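PDB 6KFN: alginate lyase, which probably cleaves alginate by beta-elimination, as mannuronate-specific alginate lyases do, and folds as a right-handed beta-helix. Local coordinates for residues L75-T78 against N83-G86; I96-D99 against H103-M106; L109-Y112 against G118-F121; E147-G152 against V173-G178. All blocks are in the same frame, centred on the assembly; numbering follows the deposited sequence. Where two conformers were deposited one is given.

Interaction 1: L75-T78 against N83-G86; sequences LYVT and NITG
Ile84 points its CD1 methyl at the neighbouring ends of Leu75 and Val77, and all three side chains meet end on rather than alongside one another. The nearest approach is CD1 of Ile84 to CD2 of Leu75, at 3.8 Å. Next to it, CG2 of Val77 lies 3.9 Å from the same Ile84 CD1, and the methyl rests against both. The CG2 branch of Ile84 adds a looser touch, 4.1 Å from Leu75 CD2. In Leu75, CG stands anti to the backbone N (chi1 -177°), which directs its CD2 across the interior; Ile84 places CG1 beside its backbone N and CD1 extends from there. Ile84 was modelled in two conformers, and this account holds for the one described. The backbones remain well apart, with Leu75 CA 9.9 Å from Ile84 CA, and no hydrogen bond joins the two segments. Leu75 and Val77 alternate with Tyr76, which lies on the other side of its strand and hydrogen-bonds through OH to Asp99. Ile84 also packs on Ile53 and Val104, residues of the coils before and after. Stacked aliphatic side chains that bridge two parallel sheets across one coil are characteristic of the interior of a right-handed beta-helix.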
# COMPACT_ATOMS: atom_id res chain seq x y z
N LEU A 75 2.28 2.86 -12.89
CA LEU A 75 2.95 4.13 -12.68
C LEU A 75 4.17 3.89 -11.81
O LEU A 75 4.09 3.23 -10.78
CB LEU A 75 1.99 5.11 -12.01
CG LEU A 75 2.51 6.53 -11.77
CD1 LEU A 75 2.79 7.27 -13.12
CD2 LEU A 75 1.54 7.33 -10.93
N TYR A 76 5.31 4.47 -12.23
CA TYR A 76 6.58 4.36 -11.51
C TYR A 76 6.98 5.78 -11.12
O TYR A 76 7.26 6.60 -12.00
CB TYR A 76 7.64 3.73 -12.41
CG TYR A 76 9.00 3.52 -11.80
CD1 TYR A 76 9.18 3.23 -10.46
CD2 TYR A 76 10.14 3.60 -12.57
CE1 TYR A 76 10.44 2.97 -9.93
CE2 TYR A 76 11.40 3.35 -12.05
CZ TYR A 76 11.55 3.04 -10.74
OH TYR A 76 12.80 2.80 -10.26
N VAL A 77 7.03 6.07 -9.82
CA VAL A 77 7.29 7.41 -9.30
C VAL A 77 8.68 7.40 -8.69
O VAL A 77 8.94 6.65 -7.75
CB VAL A 77 6.24 7.83 -8.27
CG1 VAL A 77 6.49 9.29 -7.86
CG2 VAL A 77 4.82 7.65 -8.79
N THR A 78 9.56 8.28 -9.19
CA THR A 78 10.93 8.41 -8.72
C THR A 78 11.27 9.83 -8.32
O THR A 78 12.42 10.07 -7.95
CB THR A 78 11.94 7.88 -9.74
OG1 THR A 78 11.72 8.52 -10.98
CG2 THR A 78 11.82 6.38 -9.91
N ASN A 83 1.15 14.79 -6.58
CA ASN A 83 -0.22 14.49 -6.18
C ASN A 83 -0.85 13.66 -7.29
O ASN A 83 -0.94 14.11 -8.43
CB ASN A 83 -1.02 15.76 -5.98
CG ASN A 83 -0.54 16.57 -4.78
OD1 ASN A 83 0.17 16.05 -3.90
ND2 ASN A 83 -0.96 17.82 -4.70
N ILE A 84 -1.20 12.43 -6.95
CA ILE A 84 -1.76 11.44 -7.87
C ILE A 84 -3.18 11.19 -7.41
O ILE A 84 -3.37 10.63 -6.32
CB ILE A 84 -0.90 10.16 -7.85
CG1 ILE A 84 0.55 10.47 -8.22
CG2 ILE A 84 -1.50 9.12 -8.78
CD1 ILE A 84 1.54 9.43 -7.79
N THR A 85 -4.18 11.64 -8.19
CA THR A 85 -5.52 11.82 -7.66
C THR A 85 -6.57 11.27 -8.61
O THR A 85 -6.62 11.62 -9.78
CB THR A 85 -5.79 13.32 -7.42
OG1 THR A 85 -4.75 13.83 -6.60
CG2 THR A 85 -7.14 13.52 -6.78
N GLY A 86 -7.48 10.46 -8.06
CA GLY A 86 -8.69 10.12 -8.77
C GLY A 86 -8.54 9.19 -9.93
O GLY A 86 -9.42 9.12 -10.76

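Interaction 2: I96-D99 against H103-M106; sequences IMLD and HVQM
With CG anti to its carbonyl carbon (chi1 -72°) and a bend at chi3 (-81°), Met106 runs in past Ile96 and then turns its terminal methyl toward Leu98. The sulfur and the methyl therefore serve different partners: SD lies 3.8 Å from Ile96 CD1, while Met106 CE is 4.1 Å from Leu98 CD2. Ile96 and Met106 run antiparallel alongside each other, and the sulfur touches the end of the isoleucine in passing. Leu98 and Val104 instead meet tip to tip, and Leu98 CD2 sits over the valine fork, 4.1 Å from Val104 CG1 and nearly as close to its CB and CG2. Leu98 was modelled in two conformers, and this contact belongs to one of them. These four buried side chains help to fill one coil of the right-handed beta-helix between strand 94-99 and the segment leading into strand 105-107. The turn between them is short. Phe121 of the following coil packs on both Leu98 and Met106, continuing the apolar column. On the outer side of the strands the chemistry is polar: Asp99 forms a salt bridge with Arg122, and Gln105 is hydrogen-bonded through NE2 to Asn83 and through OE1 to Arg131.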
# COMPACT_ATOMS: atom_id res chain seq x y z
N ILE A 96 1.46 0.82 -8.43
CA ILE A 96 2.30 2.00 -8.27
C ILE A 96 3.56 1.58 -7.53
O ILE A 96 3.48 1.04 -6.42
CB ILE A 96 1.60 3.15 -7.53
CG1 ILE A 96 0.28 3.48 -8.17
CG2 ILE A 96 2.53 4.36 -7.50
CD1 ILE A 96 -0.50 4.59 -7.45
N MET A 97 4.71 1.82 -8.13
CA MET A 97 6.00 1.61 -7.51
C MET A 97 6.61 2.98 -7.27
O MET A 97 6.69 3.79 -8.19
CB MET A 97 6.92 0.78 -8.43
CG MET A 97 8.33 0.55 -7.88
SD MET A 97 8.44 -0.49 -6.41
CE MET A 97 7.98 -2.04 -7.12
N LEU A 98 7.06 3.23 -6.03
CA LEU A 98 7.80 4.44 -5.67
C LEU A 98 9.21 4.04 -5.31
O LEU A 98 9.41 3.19 -4.46
CB LEU A 98 7.13 5.14 -4.48
CG LEU A 98 5.63 5.39 -4.82
CD1 LEU A 98 4.66 4.35 -4.31
CD2 LEU A 98 5.33 6.75 -4.15
N ASP A 99 10.19 4.63 -6.00
CA ASP A 99 11.61 4.46 -5.69
C ASP A 99 12.17 5.84 -5.33
O ASP A 99 12.09 6.77 -6.14
CB ASP A 99 12.44 3.86 -6.81
CG ASP A 99 12.53 2.36 -6.81
OD1 ASP A 99 12.41 1.75 -5.74
OD2 ASP A 99 12.87 1.80 -7.89
N HIS A 103 7.11 12.63 -0.16
CA HIS A 103 6.05 13.62 -0.12
C HIS A 103 5.09 13.48 -1.30
O HIS A 103 4.53 14.46 -1.79
CB HIS A 103 6.57 15.06 -0.01
CG HIS A 103 7.36 15.28 1.23
ND1 HIS A 103 6.77 15.45 2.46
CD2 HIS A 103 8.69 15.36 1.43
CE1 HIS A 103 7.70 15.63 3.36
NE2 HIS A 103 8.87 15.58 2.78
N VAL A 104 4.85 12.23 -1.72
CA VAL A 104 3.85 11.91 -2.73
C VAL A 104 2.52 11.68 -2.02
O VAL A 104 2.46 10.99 -1.00
CB VAL A 104 4.28 10.66 -3.51
CG1 VAL A 104 3.21 10.20 -4.48
CG2 VAL A 104 5.60 10.90 -4.24
N GLN A 105 1.45 12.27 -2.56
CA GLN A 105 0.10 12.09 -2.04
C GLN A 105 -0.75 11.37 -3.08
O GLN A 105 -1.00 11.91 -4.16
CB GLN A 105 -0.52 13.44 -1.72
CG GLN A 105 0.22 14.24 -0.69
CD GLN A 105 -0.54 15.45 -0.26
OE1 GLN A 105 -1.13 15.47 0.79
NE2 GLN A 105 -0.66 16.43 -1.11
N MET A 106 -1.16 10.17 -2.75
CA MET A 106 -2.05 9.36 -3.57
C MET A 106 -3.45 9.41 -2.93
O MET A 106 -3.57 9.13 -1.74
CB MET A 106 -1.54 7.92 -3.61
CG MET A 106 -0.30 7.78 -4.44
SD MET A 106 0.61 6.25 -4.20
CE MET A 106 1.50 6.71 -2.69

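Interaction 3: L109-Y112 against G118-F121; sequences LEIY and GVHF
Ile111 and Val119 meet with no ring between them, for the flat groups of both segments are turned elsewhere. The Tyr112 ring has the carbonyl carbon of Glu110 at its edge, in its plane, and meets Tyr136 of the next coil with the two rings almost parallel, at about 10°. His120 is inclined by about 30° to the ring of Tyr150, and both its nitrogens are engaged, ND1 with Glu117 and NE2 with the carbonyl O of Gly152. Phe121 lies farther along its strand and packs on Asn128 and Asn168.

The contact itself is aliphatic. The CD1 methyl of Ile111 lies only 3.5 Å from Val119 CG2, a close fit for two methyls, and the side chains cross at about a right angle. With CG1 anti to its carbonyl carbon (chi1 -57°), Ile111 sends CD1 to the valine and leaves CG2 facing Gly118, 3.9 Å from its O. Gly118 has no side chain, and the backbones approach closely there, with Ile111 CA 6.5 Å from Gly118 CA. The carbonyl is not left to the methyl, since Gly118 O accepts the backbone N-H of Ile96. With no hydrogen bond crossing between the segments, cohesion here rests on buried hydrocarbon surface and close fit, whereas the backbone hydrogen bonds of these strands run to the neighbouring coils.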
# COMPACT_ATOMS: atom_id res chain seq x y z
N LEU A 109 -7.67 6.69 -5.42
CA LEU A 109 -7.23 5.74 -6.41
C LEU A 109 -7.99 4.42 -6.30
O LEU A 109 -8.43 4.01 -5.23
CB LEU A 109 -5.73 5.47 -6.28
CG LEU A 109 -4.84 6.72 -6.25
CD1 LEU A 109 -3.40 6.31 -6.34
CD2 LEU A 109 -5.19 7.69 -7.38
N GLU A 110 -8.09 3.74 -7.44
CA GLU A 110 -8.63 2.39 -7.51
C GLU A 110 -7.61 1.55 -8.26
O GLU A 110 -7.38 1.79 -9.44
CB GLU A 110 -10.00 2.42 -8.21
CG GLU A 110 -10.69 1.09 -8.25
CD GLU A 110 -12.02 1.08 -9.01
OE1 GLU A 110 -12.55 2.14 -9.32
OE2 GLU A 110 -12.49 -0.04 -9.30
N ILE A 111 -6.98 0.60 -7.55
CA ILE A 111 -5.82 -0.13 -8.05
C ILE A 111 -6.20 -1.61 -8.03
O ILE A 111 -6.53 -2.13 -6.96
CB ILE A 111 -4.58 0.14 -7.20
CG1 ILE A 111 -4.29 1.64 -7.17
CG2 ILE A 111 -3.40 -0.68 -7.70
CD1 ILE A 111 -3.21 2.04 -6.22
N TYR A 112 -6.17 -2.27 -9.19
CA TYR A 112 -6.75 -3.61 -9.26
C TYR A 112 -6.23 -4.36 -10.46
O TYR A 112 -5.79 -3.79 -11.46
CB TYR A 112 -8.31 -3.51 -9.34
CG TYR A 112 -8.79 -2.72 -10.54
CD1 TYR A 112 -8.83 -1.33 -10.50
CD2 TYR A 112 -9.12 -3.32 -11.75
CE1 TYR A 112 -9.18 -0.57 -11.56
CE2 TYR A 112 -9.49 -2.52 -12.88
CZ TYR A 112 -9.49 -1.13 -12.74
OH TYR A 112 -9.83 -0.25 -13.77
N GLY A 118 0.13 -4.23 -5.15
CA GLY A 118 -0.60 -3.05 -5.57
C GLY A 118 0.23 -1.78 -5.53
O GLY A 118 0.33 -1.06 -6.53
N VAL A 119 0.75 -1.46 -4.35
CA VAL A 119 1.53 -0.24 -4.11
C VAL A 119 2.78 -0.65 -3.36
O VAL A 119 2.69 -1.39 -2.38
CB VAL A 119 0.73 0.80 -3.31
CG1 VAL A 119 1.58 2.04 -2.96
CG2 VAL A 119 -0.52 1.20 -4.09
N HIS A 120 3.94 -0.14 -3.77
CA HIS A 120 5.19 -0.47 -3.10
C HIS A 120 6.00 0.80 -2.88
O HIS A 120 6.35 1.50 -3.83
CB HIS A 120 5.97 -1.46 -3.94
CG HIS A 120 7.14 -2.11 -3.26
ND1 HIS A 120 7.56 -3.34 -3.65
CD2 HIS A 120 7.93 -1.77 -2.21
CE1 HIS A 120 8.61 -3.71 -2.93
NE2 HIS A 120 8.88 -2.75 -2.07
N PHE A 121 6.27 1.12 -1.60
CA PHE A 121 7.16 2.21 -1.21
C PHE A 121 8.57 1.62 -1.07
O PHE A 121 8.80 0.80 -0.19
CB PHE A 121 6.75 2.81 0.12
CG PHE A 121 5.35 3.36 0.15
CD1 PHE A 121 5.10 4.62 -0.30
CD2 PHE A 121 4.30 2.62 0.63
CE1 PHE A 121 3.82 5.15 -0.27
CE2 PHE A 121 3.02 3.13 0.67
CZ PHE A 121 2.78 4.43 0.21

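Interaction 4: E147-G152 against V173-G178; sequences EGIYVG and VRIGPG. With NA (sodium ion), chain B.
Ile149 and Ile175 form the tight part of this contact: their side chains cross at about a right angle, with Ile149 CD1 3.9 Å from Ile175 CD1. Beside them CG2 of Ile175 lies over the backbone of Gly148, 4.2 Å from its CA, an approach that the glycine permits because it has no side chain. The fit slackens toward Val173, whose CG1, in the conformer described, is 4.5 Å from Ile149 CD1. The Glu147 side is hydrated. Glu147 directs its CB away from segment 173-178, and a bend at chi2 (82°) carries the carboxylate to a sodium ion, with OE2 2.3 Å from the metal. With the glutamate turned away in this manner, the metal lies on the outer side of the beta-helix, while the isoleucines face its inside. Three waters, each 2.4 Å from the sodium, share the shell with Glu182 OE1 and Asp185 OD2, giving six ligands. The other carboxylate oxygen, Glu147 OE1, lies in the plane of the Tyr150 ring at its edge, 3.4 Å from CD2 of that tyrosine. Ile149 also packs on Ile135 of the preceding coil. Strand 149-151 runs parallel between strands 119-122 and 184-186, and strand 174-175 does so between 134-136 and 199-201.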
# COMPACT_ATOMS: atom_id res chain seq x y z
N GLU A 147 0.84 -8.57 -2.28
CA GLU A 147 0.44 -7.68 -1.20
C GLU A 147 -0.39 -6.53 -1.74
O GLU A 147 -0.22 -6.08 -2.87
CB GLU A 147 1.66 -7.11 -0.47
CG GLU A 147 2.52 -8.17 0.22
CD GLU A 147 3.51 -8.92 -0.65
OE1 GLU A 147 3.63 -8.66 -1.85
OE2 GLU A 147 4.20 -9.81 -0.09
N GLY A 148 -1.28 -6.01 -0.90
CA GLY A 148 -1.97 -4.79 -1.25
C GLY A 148 -1.02 -3.60 -1.29
O GLY A 148 -0.88 -2.91 -2.31
N ILE A 149 -0.38 -3.37 -0.15
CA ILE A 149 0.60 -2.32 0.05
C ILE A 149 1.84 -2.97 0.69
O ILE A 149 1.74 -3.70 1.68
CB ILE A 149 0.07 -1.18 0.92
CG1 ILE A 149 -1.24 -0.63 0.33
CG2 ILE A 149 1.13 -0.10 1.08
CD1 ILE A 149 -1.91 0.41 1.19
N TYR A 150 3.00 -2.66 0.13
CA TYR A 150 4.28 -3.25 0.50
C TYR A 150 5.20 -2.07 0.85
O TYR A 150 5.41 -1.19 0.02
CB TYR A 150 4.81 -4.05 -0.67
CG TYR A 150 5.95 -4.98 -0.44
CD1 TYR A 150 7.20 -4.56 -0.04
CD2 TYR A 150 5.81 -6.29 -0.79
CE1 TYR A 150 8.28 -5.44 0.04
CE2 TYR A 150 6.89 -7.19 -0.70
CZ TYR A 150 8.11 -6.74 -0.27
OH TYR A 150 9.18 -7.59 -0.26
N VAL A 151 5.67 -2.03 2.10
CA VAL A 151 6.45 -0.89 2.58
C VAL A 151 7.88 -1.34 2.84
O VAL A 151 8.12 -2.12 3.76
CB VAL A 151 5.82 -0.27 3.84
CG1 VAL A 151 6.47 1.08 4.14
CG2 VAL A 151 4.30 -0.14 3.74
N GLY A 152 8.83 -0.83 2.05
CA GLY A 152 10.24 -1.16 2.20
C GLY A 152 10.67 -2.39 1.44
O GLY A 152 10.09 -2.75 0.42
N VAL A 173 -8.10 3.67 3.59
CA VAL A 173 -8.00 2.80 2.42
C VAL A 173 -8.82 1.54 2.64
O VAL A 173 -8.87 1.01 3.74
CB VAL A 173 -6.50 2.50 2.11
CG1 VAL A 173 -6.25 1.57 0.91
CG2 VAL A 173 -5.75 3.82 1.85
N ARG A 174 -9.40 1.04 1.58
CA ARG A 174 -10.05 -0.26 1.56
C ARG A 174 -9.15 -1.21 0.80
O ARG A 174 -8.72 -0.90 -0.31
CB ARG A 174 -11.39 -0.17 0.83
CG ARG A 174 -12.25 -1.41 0.99
CD ARG A 174 -13.58 -1.16 0.27
NE ARG A 174 -14.44 -0.35 1.11
CZ ARG A 174 -15.16 -0.81 2.13
NH1 ARG A 174 -15.20 -2.11 2.41
NH2 ARG A 174 -15.86 0.02 2.88
N ILE A 175 -8.83 -2.34 1.41
CA ILE A 175 -7.95 -3.32 0.81
C ILE A 175 -8.70 -4.64 0.77
O ILE A 175 -9.29 -5.05 1.77
CB ILE A 175 -6.59 -3.44 1.50
CG1 ILE A 175 -5.99 -2.05 1.70
CG2 ILE A 175 -5.66 -4.34 0.72
CD1 ILE A 175 -4.71 -2.02 2.52
N GLY A 176 -8.66 -5.31 -0.39
CA GLY A 176 -9.43 -6.51 -0.62
C GLY A 176 -10.75 -6.19 -1.28
O GLY A 176 -11.13 -5.02 -1.39
N PRO A 177 -11.49 -7.20 -1.70
CA PRO A 177 -11.12 -8.62 -1.69
C PRO A 177 -10.09 -8.91 -2.80
O PRO A 177 -9.67 -8.04 -3.55
CB PRO A 177 -12.45 -9.31 -1.92
CG PRO A 177 -13.14 -8.39 -2.92
CD PRO A 177 -12.76 -6.99 -2.44
N GLY A 178 -9.70 -10.19 -2.90
CA GLY A 178 -8.83 -10.60 -3.97
C GLY A 178 -7.39 -10.16 -3.86
O GLY A 178 -6.65 -10.27 -4.82
NA NA B . 4.42 -10.70 2.06
O HOH W 1 6.71 -11.00 1.28
O HOH W 2 3.76 -12.80 1.10
O HOH W 3 4.77 -12.03 3.99

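From the N terminus the four contacts follow in series, none enclosing or crossing another. Interactions 1 and 2 close the short connections 79-82 and 100-102, each joining the ten-strand face to the next face of its coil; they are stacked through the backbone pair Val77 N and Met97 O. Interaction 3 spans 113-117, where the chain leaves strand 110-114 and re-enters the ten-strand face one coil on, pairing there with interaction 2. Interaction 4 closes the longest excursion, 153-172, and is joined to interaction 3 by the backbone bond of Gly152 N to Phe121 O. The side-chain contacts span the interior, and the backbone bonds tie one coil to the next.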